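Long-range contacts in heme-binding protein A (Haemophilus parasuis 29755, PDB 3TPA), which probably binds glutathione as the periplasmic solute-binding protein of an ABC-type import system, despite a name that refers to heme: residues A[286-291]-A[343-348]; A[293-298]-A[336-341]; A[315-320]-A[421-426]. The protein carries 1 engineered substitution. One frame throughout, in Å; residues are numbered along the deposited sequence.

Contact 1. Residues A[286-291]-A[343-348]. Unlike the reference sequence in segment 286-291: Gln290 (reference Arg).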
ATOM      1  N   VAL A 286      27.350 -16.551   0.152  1.00 20.76           N
ATOM      2  CA  VAL A 286      26.598 -15.987   1.276  1.00 20.25           C
ATOM      3  C   VAL A 286      27.466 -15.123   2.195  1.00 22.80           C
ATOM      4  O   VAL A 286      27.010 -14.112   2.734  1.00 19.43           O
ATOM      5  CB  VAL A 286      25.902 -17.098   2.095  1.00 25.78           C
ATOM      6  CG1 VAL A 286      26.927 -18.073   2.613  1.00 33.37           C
ATOM      7  CG2 VAL A 286      25.115 -16.503   3.254  1.00 20.24           C
ATOM      8  N   LYS A 287      28.716 -15.527   2.401  1.00 19.05           N
ATOM      9  CA  LYS A 287      29.585 -14.761   3.279  1.00 20.11           C
ATOM     10  C   LYS A 287      29.893 -13.408   2.651  1.00 21.37           C
ATOM     11  O   LYS A 287      30.012 -12.413   3.348  1.00 17.43           O
ATOM     12  CB  LYS A 287      30.865 -15.532   3.614  1.00 23.57           C
ATOM     13  CG  LYS A 287      30.614 -16.837   4.422  1.00 19.50           C
ATOM     14  CD  LYS A 287      31.933 -17.464   4.880  1.00 23.52           C
ATOM     15  CE  LYS A 287      31.751 -18.879   5.445  1.00 16.55           C
ATOM     16  NZ  LYS A 287      33.079 -19.426   5.904  1.00 16.91           N
ATOM     17  N   VAL A 288      30.012 -13.367   1.329  1.00 15.27           N
ATOM     18  CA  VAL A 288      30.222 -12.087   0.672  1.00 14.47           C
ATOM     19  C   VAL A 288      29.026 -11.179   0.887  1.00 19.01           C
ATOM     20  O   VAL A 288      29.186  -9.991   1.198  1.00 17.72           O
ATOM     21  CB  VAL A 288      30.513 -12.234  -0.833  1.00 17.65           C
ATOM     22  CG1 VAL A 288      30.440 -10.874  -1.516  1.00 18.50           C
ATOM     23  CG2 VAL A 288      31.885 -12.858  -1.037  1.00 16.35           C
ATOM     24  N   ARG A 289      27.824 -11.729   0.737  1.00 14.49           N
ATOM     25  CA  ARG A 289      26.630 -10.928   0.938  1.00 14.47           C
ATOM     26  C   ARG A 289      26.559 -10.427   2.382  1.00 17.27           C
ATOM     27  O   ARG A 289      26.275  -9.262   2.621  1.00 16.95           O
ATOM     28  CB  ARG A 289      25.372 -11.697   0.545  1.00 17.60           C
ATOM     29  CG  ARG A 289      25.348 -12.102  -0.935  1.00 16.22           C
ATOM     30  CD  ARG A 289      23.951 -12.452  -1.407  1.00 13.06           C
ATOM     31  NE  ARG A 289      23.318 -13.544  -0.658  1.00 11.00           N
ATOM     32  CZ  ARG A 289      23.342 -14.818  -1.033  1.00 21.41           C
ATOM     33  NH1 ARG A 289      23.997 -15.168  -2.131  1.00 20.01           N
ATOM     34  NH2 ARG A 289      22.730 -15.747  -0.300  1.00 14.92           N
ATOM     35  N   GLN A 290      26.855 -11.300   3.338  1.00 13.10           N
ATOM     36  CA  GLN A 290      26.899 -10.901   4.745  1.00 10.07           C
ATOM     37  C   GLN A 290      27.920  -9.787   4.975  1.00 19.66           C
ATOM     38  O   GLN A 290      27.660  -8.849   5.733  1.00 19.58           O
ATOM     39  CB  GLN A 290      27.210 -12.108   5.635  1.00 12.64           C
ATOM     40  CG  GLN A 290      26.124 -13.175   5.590  1.00 20.11           C
ATOM     41  CD  GLN A 290      26.529 -14.450   6.304  1.00 26.07           C
ATOM     42  OE1 GLN A 290      27.716 -14.763   6.409  1.00 23.58           O
ATOM     43  NE2 GLN A 290      25.542 -15.193   6.805  1.00 18.66           N
ATOM     44  N   ALA A 291      29.067  -9.878   4.297  1.00 22.77           N
ATOM     45  CA  ALA A 291      30.086  -8.828   4.366  1.00 20.85           C
ATOM     46  C   ALA A 291      29.570  -7.458   3.882  1.00 18.07           C
ATOM     47  O   ALA A 291      29.757  -6.429   4.552  1.00 18.63           O
ATOM     48  CB  ALA A 291      31.346  -9.244   3.577  1.00 18.46           C
ATOM     49  N   ALA A 343      37.724 -11.902   3.309  1.00 24.77           N
ATOM     50  CA  ALA A 343      38.910 -12.761   3.254  1.00 21.16           C
ATOM     51  C   ALA A 343      38.489 -14.214   3.445  1.00 22.95           C
ATOM     52  O   ALA A 343      38.835 -15.090   2.659  1.00 28.49           O
ATOM     53  CB  ALA A 343      39.931 -12.344   4.336  1.00 18.59           C
ATOM     54  N   GLU A 344      37.724 -14.456   4.499  1.00 24.22           N
ATOM     55  CA  GLU A 344      37.166 -15.772   4.768  1.00 23.16           C
ATOM     56  C   GLU A 344      36.477 -16.398   3.551  1.00 30.04           C
ATOM     57  O   GLU A 344      36.616 -17.594   3.305  1.00 26.98           O
ATOM     58  CB  GLU A 344      36.197 -15.696   5.948  1.00 20.29           C
ATOM     59  CG  GLU A 344      35.696 -17.037   6.412  1.00 21.88           C
ATOM     60  CD  GLU A 344      34.927 -16.955   7.714  1.00 25.40           C
ATOM     61  OE1 GLU A 344      35.094 -15.972   8.464  1.00 19.28           O
ATOM     62  OE2 GLU A 344      34.154 -17.887   8.000  1.00 28.33           O
ATOM     63  N   ALA A 345      35.737 -15.589   2.795  1.00 28.10           N
ATOM     64  CA  ALA A 345      35.004 -16.076   1.625  1.00 29.87           C
ATOM     65  C   ALA A 345      35.914 -16.287   0.412  1.00 28.88           C
ATOM     66  O   ALA A 345      35.455 -16.728  -0.636  1.00 27.55           O
ATOM     67  CB  ALA A 345      33.858 -15.108   1.269  1.00 28.13           C
ATOM     68  N   GLY A 346      37.197 -15.969   0.557  1.00 27.99           N
ATOM     69  CA  GLY A 346      38.170 -16.179  -0.510  1.00 27.56           C
ATOM     70  C   GLY A 346      38.511 -14.937  -1.320  1.00 30.35           C
ATOM     71  O   GLY A 346      39.064 -15.018  -2.418  1.00 36.27           O
ATOM     72  N   TYR A 347      38.183 -13.779  -0.772  1.00 23.55           N
ATOM     73  CA  TYR A 347      38.415 -12.511  -1.457  1.00 26.86           C
ATOM     74  C   TYR A 347      39.240 -11.561  -0.602  1.00 27.06           C
ATOM     75  O   TYR A 347      38.692 -10.645  -0.010  1.00 39.17           O
ATOM     76  CB  TYR A 347      37.079 -11.852  -1.816  1.00 23.80           C
ATOM     77  CG  TYR A 347      36.264 -12.691  -2.764  1.00 24.98           C
ATOM     78  CD1 TYR A 347      36.486 -12.636  -4.136  1.00 29.91           C
ATOM     79  CD2 TYR A 347      35.288 -13.553  -2.293  1.00 25.12           C
ATOM     80  CE1 TYR A 347      35.752 -13.409  -5.011  1.00 28.25           C
ATOM     81  CE2 TYR A 347      34.550 -14.331  -3.161  1.00 27.37           C
ATOM     82  CZ  TYR A 347      34.787 -14.254  -4.521  1.00 31.01           C
ATOM     83  OH  TYR A 347      34.058 -15.033  -5.393  1.00 33.12           O
ATOM     84  N   PRO A 348      40.564 -11.776  -0.541  1.00 28.14           N
ATOM     85  CA  PRO A 348      41.423 -10.911   0.280  1.00 29.45           C
ATOM     86  C   PRO A 348      41.595  -9.514  -0.322  1.00 32.93           C
ATOM     87  O   PRO A 348      41.855  -8.560   0.412  1.00 32.85           O
ATOM     88  CB  PRO A 348      42.760 -11.660   0.302  1.00 30.76           C
ATOM     89  CG  PRO A 348      42.760 -12.484  -0.939  1.00 30.49           C
ATOM     90  CD  PRO A 348      41.322 -12.866  -1.185  1.00 31.38           C
TER
HETATM   91  O   HOH W   1      34.286 -19.704   3.491  1.00 31.15           O

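Contact 2. Residues A[293-298]-A[336-341]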
ATOM      1  N   HIS A 293      26.636  -6.519   3.807  1.00 17.15           N
ATOM      2  CA  HIS A 293      25.588  -6.145   4.773  1.00 12.94           C
ATOM      3  C   HIS A 293      26.255  -5.461   5.973  1.00 13.78           C
ATOM      4  O   HIS A 293      25.833  -4.391   6.401  1.00 19.43           O
ATOM      5  CB  HIS A 293      24.789  -7.396   5.183  1.00 12.68           C
ATOM      6  CG  HIS A 293      23.448  -7.100   5.774  1.00 15.39           C
ATOM      7  ND1 HIS A 293      22.336  -7.905   5.553  1.00 11.86           N
ATOM      8  CD2 HIS A 293      23.027  -6.089   6.567  1.00 10.42           C
ATOM      9  CE1 HIS A 293      21.304  -7.397   6.192  1.00 13.18           C
ATOM     10  NE2 HIS A 293      21.694  -6.290   6.821  1.00 12.63           N
ATOM     11  N   HIS A 294      27.324  -6.063   6.490  1.00 15.20           N
ATOM     12  CA  HIS A 294      28.105  -5.440   7.563  1.00 17.91           C
ATOM     13  C   HIS A 294      28.683  -4.094   7.157  1.00 17.02           C
ATOM     14  O   HIS A 294      28.925  -3.254   8.007  1.00 22.62           O
ATOM     15  CB  HIS A 294      29.261  -6.345   8.036  1.00 15.59           C
ATOM     16  CG  HIS A 294      28.850  -7.400   9.010  1.00 14.62           C
ATOM     17  ND1 HIS A 294      28.421  -7.106  10.287  1.00 18.63           N
ATOM     18  CD2 HIS A 294      28.809  -8.746   8.901  1.00 19.26           C
ATOM     19  CE1 HIS A 294      28.121  -8.226  10.919  1.00 18.45           C
ATOM     20  NE2 HIS A 294      28.360  -9.237  10.106  1.00 22.85           N
ATOM     21  N   ALA A 295      28.922  -3.900   5.862  1.00 15.24           N
ATOM     22  CA  ALA A 295      29.509  -2.658   5.371  1.00 18.47           C
ATOM     23  C   ALA A 295      28.458  -1.697   4.827  1.00 18.61           C
ATOM     24  O   ALA A 295      28.769  -0.840   4.015  1.00 17.10           O
ATOM     25  CB  ALA A 295      30.561  -2.944   4.313  1.00 14.59           C
ATOM     26  N   THR A 296      27.215  -1.872   5.262  1.00 16.36           N
ATOM     27  CA  THR A 296      26.120  -0.980   4.888  1.00 12.99           C
ATOM     28  C   THR A 296      25.754  -0.178   6.135  1.00 18.11           C
ATOM     29  O   THR A 296      25.238  -0.723   7.112  1.00 14.50           O
ATOM     30  CB  THR A 296      24.880  -1.755   4.324  1.00 11.75           C
ATOM     31  OG1 THR A 296      25.270  -2.521   3.180  1.00 15.72           O
ATOM     32  CG2 THR A 296      23.764  -0.793   3.892  1.00 13.04           C
ATOM     33  N   ASP A 297      26.071   1.116   6.104  1.00 16.22           N
ATOM     34  CA  ASP A 297      25.822   2.017   7.229  1.00 15.13           C
ATOM     35  C   ASP A 297      24.379   2.496   7.138  1.00 18.65           C
ATOM     36  O   ASP A 297      24.107   3.523   6.528  1.00 13.23           O
ATOM     37  CB  ASP A 297      26.765   3.225   7.143  1.00 15.26           C
ATOM     38  CG  ASP A 297      26.863   3.994   8.455  1.00 22.91           C
ATOM     39  OD1 ASP A 297      25.936   3.900   9.279  1.00 19.25           O
ATOM     40  OD2 ASP A 297      27.868   4.714   8.656  1.00 26.04           O
ATOM     41  N   LYS A 298      23.451   1.740   7.721  1.00 17.77           N
ATOM     42  CA  LYS A 298      22.029   2.039   7.569  1.00 13.08           C
ATOM     43  C   LYS A 298      21.640   3.353   8.257  1.00 13.93           C
ATOM     44  O   LYS A 298      20.854   4.125   7.719  1.00 15.09           O
ATOM     45  CB  LYS A 298      21.162   0.888   8.095  1.00 13.65           C
ATOM     46  CG  LYS A 298      21.445  -0.483   7.429  1.00 10.55           C
ATOM     47  CD  LYS A 298      20.570  -1.604   8.006  1.00 16.30           C
ATOM     48  CE  LYS A 298      21.017  -2.982   7.497  1.00 14.43           C
ATOM     49  NZ  LYS A 298      20.057  -4.061   7.893  1.00 23.08           N
ATOM     50  N   GLU A 336      35.634  -3.511   9.714  1.00 30.06           N
ATOM     51  CA  GLU A 336      36.707  -4.440  10.050  1.00 31.45           C
ATOM     52  C   GLU A 336      36.185  -5.875   9.948  1.00 34.20           C
ATOM     53  O   GLU A 336      36.818  -6.731   9.329  1.00 34.33           O
ATOM     54  CB  GLU A 336      37.252  -4.154  11.455  1.00 32.20           C
ATOM     55  CG  GLU A 336      38.756  -4.333  11.583  1.00 46.99           C
ATOM     56  CD  GLU A 336      39.216  -4.402  13.031  1.00 64.06           C
ATOM     57  OE1 GLU A 336      38.438  -4.892  13.883  1.00 69.40           O
ATOM     58  OE2 GLU A 336      40.355  -3.969  13.316  1.00 67.37           O
ATOM     59  N   LYS A 337      35.016  -6.126  10.534  1.00 27.34           N
ATOM     60  CA  LYS A 337      34.379  -7.440  10.440  1.00 26.52           C
ATOM     61  C   LYS A 337      34.032  -7.780   8.991  1.00 31.90           C
ATOM     62  O   LYS A 337      34.161  -8.933   8.564  1.00 28.19           O
ATOM     63  CB  LYS A 337      33.117  -7.503  11.304  1.00 28.87           C
ATOM     64  CG  LYS A 337      32.631  -8.911  11.601  1.00 36.27           C
ATOM     65  CD  LYS A 337      31.410  -8.895  12.507  1.00 44.10           C
ATOM     66  CE  LYS A 337      31.766  -9.238  13.949  1.00 47.65           C
ATOM     67  NZ  LYS A 337      30.570  -9.293  14.842  1.00 42.89           N
ATOM     68  N   ALA A 338      33.596  -6.769   8.235  1.00 25.17           N
ATOM     69  CA  ALA A 338      33.220  -6.966   6.832  1.00 22.57           C
ATOM     70  C   ALA A 338      34.409  -7.416   5.993  1.00 18.80           C
ATOM     71  O   ALA A 338      34.319  -8.380   5.245  1.00 19.94           O
ATOM     72  CB  ALA A 338      32.601  -5.680   6.239  1.00 17.68           C
ATOM     73  N   LYS A 339      35.527  -6.714   6.112  1.00 19.71           N
ATOM     74  CA  LYS A 339      36.724  -7.085   5.358  1.00 30.40           C
ATOM     75  C   LYS A 339      37.222  -8.492   5.740  1.00 27.46           C
ATOM     76  O   LYS A 339      37.669  -9.267   4.885  1.00 24.11           O
ATOM     77  CB  LYS A 339      37.837  -6.042   5.552  1.00 40.02           C
ATOM     78  CG  LYS A 339      38.888  -6.035   4.452  1.00 40.82           C
ATOM     79  CD  LYS A 339      39.910  -4.936   4.676  1.00 46.92           C
ATOM     80  CE  LYS A 339      41.009  -4.995   3.631  1.00 53.49           C
ATOM     81  NZ  LYS A 339      42.040  -3.946   3.844  1.00 60.33           N
ATOM     82  N   ALA A 340      37.129  -8.826   7.022  1.00 22.42           N
ATOM     83  CA  ALA A 340      37.559 -10.142   7.485  1.00 28.72           C
ATOM     84  C   ALA A 340      36.692 -11.267   6.884  1.00 29.20           C
ATOM     85  O   ALA A 340      37.208 -12.285   6.438  1.00 28.08           O
ATOM     86  CB  ALA A 340      37.544 -10.193   9.004  1.00 33.16           C
ATOM     87  N   LEU A 341      35.376 -11.062   6.867  1.00 25.03           N
ATOM     88  CA  LEU A 341      34.443 -11.993   6.239  1.00 24.76           C
ATOM     89  C   LEU A 341      34.753 -12.185   4.766  1.00 22.58           C
ATOM     90  O   LEU A 341      34.686 -13.297   4.262  1.00 24.17           O
ATOM     91  CB  LEU A 341      33.000 -11.517   6.386  1.00 25.13           C
ATOM     92  CG  LEU A 341      32.078 -12.342   7.269  1.00 29.35           C
ATOM     93  CD1 LEU A 341      30.682 -11.761   7.243  1.00 25.65           C
ATOM     94  CD2 LEU A 341      32.079 -13.794   6.828  1.00 29.77           C
TER

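Contact 3. Residues A[315-320]-A[421-426]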
ATOM      1  N   ASN A 315      13.732  -5.724  10.021  1.00 15.85           N
ATOM      2  CA  ASN A 315      12.993  -6.778   9.322  1.00 13.41           C
ATOM      3  C   ASN A 315      12.670  -6.314   7.908  1.00 15.96           C
ATOM      4  O   ASN A 315      12.752  -5.106   7.608  1.00 15.40           O
ATOM      5  CB  ASN A 315      11.652  -7.022  10.020  1.00 15.48           C
ATOM      6  CG  ASN A 315      11.784  -7.820  11.316  1.00 21.58           C
ATOM      7  OD1 ASN A 315      11.191  -8.885  11.470  1.00 16.40           O
ATOM      8  ND2 ASN A 315      12.548  -7.282  12.261  1.00 16.06           N
ATOM      9  N   PRO A 316      12.250  -7.247   7.040  1.00 13.85           N
ATOM     10  CA  PRO A 316      11.829  -6.820   5.694  1.00 18.61           C
ATOM     11  C   PRO A 316      10.462  -6.112   5.654  1.00 17.28           C
ATOM     12  O   PRO A 316      10.031  -5.721   4.572  1.00 13.50           O
ATOM     13  CB  PRO A 316      11.755  -8.140   4.922  1.00 17.82           C
ATOM     14  CG  PRO A 316      11.521  -9.168   5.972  1.00 17.69           C
ATOM     15  CD  PRO A 316      12.269  -8.714   7.173  1.00 15.71           C
ATOM     16  N   PHE A 317       9.797  -5.990   6.802  1.00 15.10           N
ATOM     17  CA  PHE A 317       8.578  -5.215   6.932  1.00 12.11           C
ATOM     18  C   PHE A 317       8.538  -4.565   8.311  1.00 15.34           C
ATOM     19  O   PHE A 317       9.146  -5.077   9.241  1.00 21.72           O
ATOM     20  CB  PHE A 317       7.322  -6.063   6.678  1.00 17.64           C
ATOM     21  CG  PHE A 317       7.406  -7.476   7.198  1.00 17.24           C
ATOM     22  CD1 PHE A 317       7.458  -7.735   8.555  1.00 16.48           C
ATOM     23  CD2 PHE A 317       7.410  -8.548   6.320  1.00 16.49           C
ATOM     24  CE1 PHE A 317       7.517  -9.046   9.027  1.00 20.29           C
ATOM     25  CE2 PHE A 317       7.469  -9.855   6.787  1.00 19.48           C
ATOM     26  CZ  PHE A 317       7.528 -10.102   8.142  1.00 16.79           C
ATOM     27  N   PRO A 318       7.843  -3.423   8.446  1.00 12.98           N
ATOM     28  CA  PRO A 318       7.801  -2.724   9.741  1.00 19.82           C
ATOM     29  C   PRO A 318       6.986  -3.478  10.794  1.00 19.87           C
ATOM     30  O   PRO A 318       6.286  -4.446  10.478  1.00 16.00           O
ATOM     31  CB  PRO A 318       7.126  -1.386   9.400  1.00 15.32           C
ATOM     32  CG  PRO A 318       6.261  -1.711   8.233  1.00 14.69           C
ATOM     33  CD  PRO A 318       7.051  -2.725   7.422  1.00 12.84           C
ATOM     34  N   ASP A 319       7.062  -3.015  12.038  1.00 14.50           N
ATOM     35  CA  ASP A 319       6.445  -3.735  13.135  1.00 18.33           C
ATOM     36  C   ASP A 319       4.924  -3.679  13.145  1.00 20.44           C
ATOM     37  O   ASP A 319       4.305  -4.297  14.001  1.00 25.15           O
ATOM     38  CB  ASP A 319       7.035  -3.312  14.495  1.00 31.16           C
ATOM     39  CG  ASP A 319       6.587  -1.912  14.956  1.00 34.81           C
ATOM     40  OD1 ASP A 319       5.942  -1.162  14.200  1.00 26.16           O
ATOM     41  OD2 ASP A 319       6.913  -1.563  16.112  1.00 39.85           O
ATOM     42  N   ALA A 320       4.313  -2.974  12.193  1.00 17.01           N
ATOM     43  CA  ALA A 320       2.859  -3.059  12.050  1.00 13.67           C
ATOM     44  C   ALA A 320       2.425  -4.372  11.382  1.00 23.49           C
ATOM     45  O   ALA A 320       1.255  -4.747  11.463  1.00 23.53           O
ATOM     46  CB  ALA A 320       2.330  -1.899  11.259  1.00 14.38           C
ATOM     47  N   ASN A 421       2.498 -10.498   1.339  1.00  9.68           N
ATOM     48  CA  ASN A 421       2.598  -9.517   0.256  1.00 13.82           C
ATOM     49  C   ASN A 421       3.885  -8.687   0.348  1.00 17.14           C
ATOM     50  O   ASN A 421       4.051  -7.722  -0.381  1.00 15.76           O
ATOM     51  CB  ASN A 421       1.342  -8.622   0.247  1.00 19.41           C
ATOM     52  CG  ASN A 421       1.338  -7.603  -0.871  1.00 21.34           C
ATOM     53  OD1 ASN A 421       1.275  -6.401  -0.623  1.00 20.57           O
ATOM     54  ND2 ASN A 421       1.377  -8.080  -2.110  1.00 17.48           N
ATOM     55  N   PHE A 422       4.784  -9.077   1.254  1.00 16.69           N
ATOM     56  CA  PHE A 422       6.181  -8.635   1.220  1.00 17.15           C
ATOM     57  C   PHE A 422       7.030  -9.817   0.732  1.00 15.29           C
ATOM     58  O   PHE A 422       7.721  -9.733  -0.270  1.00 12.22           O
ATOM     59  CB  PHE A 422       6.703  -8.244   2.623  1.00 12.66           C
ATOM     60  CG  PHE A 422       6.217  -6.914   3.131  1.00 12.65           C
ATOM     61  CD1 PHE A 422       6.977  -5.765   2.946  1.00 10.07           C
ATOM     62  CD2 PHE A 422       5.031  -6.820   3.834  1.00 15.88           C
ATOM     63  CE1 PHE A 422       6.545  -4.521   3.431  1.00 13.84           C
ATOM     64  CE2 PHE A 422       4.579  -5.566   4.319  1.00 19.75           C
ATOM     65  CZ  PHE A 422       5.340  -4.426   4.118  1.00 14.22           C
ATOM     66  N   LEU A 423       6.960 -10.923   1.463  1.00 14.00           N
ATOM     67  CA  LEU A 423       7.893 -12.044   1.279  1.00 15.02           C
ATOM     68  C   LEU A 423       7.713 -12.859  -0.003  1.00 14.71           C
ATOM     69  O   LEU A 423       8.685 -13.301  -0.606  1.00 12.74           O
ATOM     70  CB  LEU A 423       7.824 -12.986   2.472  1.00 11.49           C
ATOM     71  CG  LEU A 423       8.120 -12.346   3.836  1.00 12.95           C
ATOM     72  CD1 LEU A 423       7.862 -13.377   4.900  1.00 15.94           C
ATOM     73  CD2 LEU A 423       9.548 -11.853   3.926  1.00 10.58           C
ATOM     74  N   PHE A 424       6.476 -13.062  -0.428  1.00 12.59           N
ATOM     75  CA  PHE A 424       6.262 -13.808  -1.668  1.00 13.22           C
ATOM     76  C   PHE A 424       6.701 -13.006  -2.913  1.00 13.88           C
ATOM     77  O   PHE A 424       7.416 -13.527  -3.763  1.00 14.73           O
ATOM     78  CB  PHE A 424       4.801 -14.301  -1.776  1.00 14.07           C
ATOM     79  CG  PHE A 424       4.574 -15.271  -2.901  1.00 20.09           C
ATOM     80  CD1 PHE A 424       4.778 -16.639  -2.715  1.00 24.71           C
ATOM     81  CD2 PHE A 424       4.168 -14.823  -4.134  1.00 17.61           C
ATOM     82  CE1 PHE A 424       4.574 -17.545  -3.757  1.00 26.33           C
ATOM     83  CE2 PHE A 424       3.954 -15.715  -5.178  1.00 24.55           C
ATOM     84  CZ  PHE A 424       4.164 -17.074  -4.997  1.00 22.53           C
ATOM     85  N   PRO A 425       6.269 -11.744  -3.034  1.00  9.49           N
ATOM     86  CA  PRO A 425       6.748 -10.985  -4.199  1.00 12.17           C
ATOM     87  C   PRO A 425       8.271 -10.864  -4.262  1.00 15.46           C
ATOM     88  O   PRO A 425       8.850 -10.954  -5.356  1.00  9.68           O
ATOM     89  CB  PRO A 425       6.109  -9.608  -4.002  1.00 11.32           C
ATOM     90  CG  PRO A 425       4.834  -9.899  -3.275  1.00 15.35           C
ATOM     91  CD  PRO A 425       5.189 -11.038  -2.327  1.00 15.63           C
ATOM     92  N   LEU A 426       8.906 -10.646  -3.110  1.00 10.97           N
ATOM     93  CA  LEU A 426      10.351 -10.411  -3.062  1.00 10.48           C
ATOM     94  C   LEU A 426      11.213 -11.669  -3.171  1.00 13.51           C
ATOM     95  O   LEU A 426      12.338 -11.616  -3.660  1.00 16.41           O
ATOM     96  CB  LEU A 426      10.723  -9.698  -1.762  1.00 12.42           C
ATOM     97  CG  LEU A 426      10.230  -8.255  -1.689  1.00 14.23           C
ATOM     98  CD1 LEU A 426      10.564  -7.604  -0.358  1.00 18.05           C
ATOM     99  CD2 LEU A 426      10.823  -7.470  -2.844  1.00 17.57           C
TER

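Contact 1. Residues A[286-291]-A[343-348]
Lys287 NZ meets Glu344 OE2 at 2.8 Å, a salt bridge between the first turn of helix 286-294 and the last residue of helix 335-344. The lysine runs extended from CG outward and crosses the glutamate chain at about a right angle. With CG anti to the backbone N (chi1 -173°) and the chain extended beyond, Glu344 receives NZ on the anti side of OE2, 22° out of the carboxylate plane. A water accepts from the same NZ at 2.7 Å and donates to Glu344 O, so NZ binds the carboxylate directly and the backbone carbonyl through the water. Next to the salt bridge, nearer the helix backbone, Ala345 CB sits 3.8 Å from Lys287 CB and equally close to Val288 CG2. That same valine methyl, set beside its backbone N, reaches Tyr347 CD2 at 3.7 Å, obliquely to the ring. Gly346 turns the chain between these apolar neighbours: phi is positive (100°) and two bonds run back into the last turn, one of them Gly346 N to Ala343 O. This Schellman motif ends helix 335-344, packed against helix 286-294 at the surface of a family 5 solute-binding fold.

Contact 2. Residues A[293-298]-A[336-341]
The backbones come closest at His294 and Ala338, whose CA atoms lie 5.4 Å apart, where helix 286-294 ends and Ala295 is the first residue to leave helical phi/psi. This is helix-to-helix packing in a family 5 extracellular solute-binding protein, the close approach being consistent with the small side chain of Ala338. Ala338 CB touches both His294 CB and Ala295 CB, each at 3.9 Å, so a single methyl spans the last helical residue and the first one beyond it. From segment 336-341 the imidazole of His294 is met in two ways. Lys337 lays its CD over one face, offset toward the rim, in a CH-pi contact 4.0 Å from the ring centroid and 24° off the normal. At the edge, near the ring plane, Leu341 CD1 approaches His294 CD2 at 3.9 Å, the two side chains crossing at about a right angle. The lysine chain bends about the CG-CD bond (chi3 -102°), at the methylene that covers the ring, and its NZ goes on to a salt bridge with Glu332. The same residue offers its carbonyl O to His294 ND1, a hydrogen bond that restrains rotation of the imidazole, and Tyr331 meets that ring edge-to-face. Where the chain enters the next helix, Asp297 is the N-cap, and the extended chain of Lys298 reaches back to His293, NZ donating to NE2 at 3.0 Å, 14° out of the imidazole plane.

Contact 3. Residues A[315-320]-A[421-426]
The Phe422 ring carries Phe317 CB squarely over the centre of one face, 3.4 Å from the centroid and 4° off the normal, while the Phe317 ring turns an edge toward that face. The ring centroids are 5.4 Å apart and the planes meet at 64°, an edge-to-face aromatic pair joined to a CH-pi contact from the same residue. At the edge of the Phe317 ring, near its plane, lie Phe422 CB and Leu423 CG; one of its faces is partly covered by Pro316 CG, offset toward the rim. The pair belongs to the buried interior of a family 5 solute-binding fold, where the loop after strand 310-312 packs on helix 420-427. With CG between the backbone N and the carbonyl carbon (chi1 37°), the Phe317 ring lies with CD2 3.8 Å from Phe422 CG, and its CE2 abuts the Leu423 branch point. Leu423 also reaches Pro316, its CD2 lying 3.9 Å from Pro316 CG. Val469 of helix 458-475 touches Pro316, Phe317 and Leu423, packing a further helix against the cluster. No hydrogen bond joins the two segments, and their cohesion rests on packing. Pro318 CD lies 4.1 Å from Phe422 CZ, and Pro316 O 3.5 Å from Phe422 CD1, both oblique to the ring.

In the fold
Contacts 1 and 2 are two parts of one interface between helices 286-294 and 335-344. Their centres lie 10 Å apart, contact 2 is nested inside the chain loop closed by contact 1, and they touch directly, with Ala291 O 3.4 Å from Ala338 CB and Lys287 CB 3.9 Å from Leu341 CD2. Contact 3 is separate: its centre is about 26 Å from that of contact 1 and 24 Å from that of contact 2, with nearest atoms about 12 and 7 Å away. It also lies nearer the middle of the molecule, about 12 Å from the chain centre against 36 and 32 Å. Along the sequence its segments alternate with those of both others.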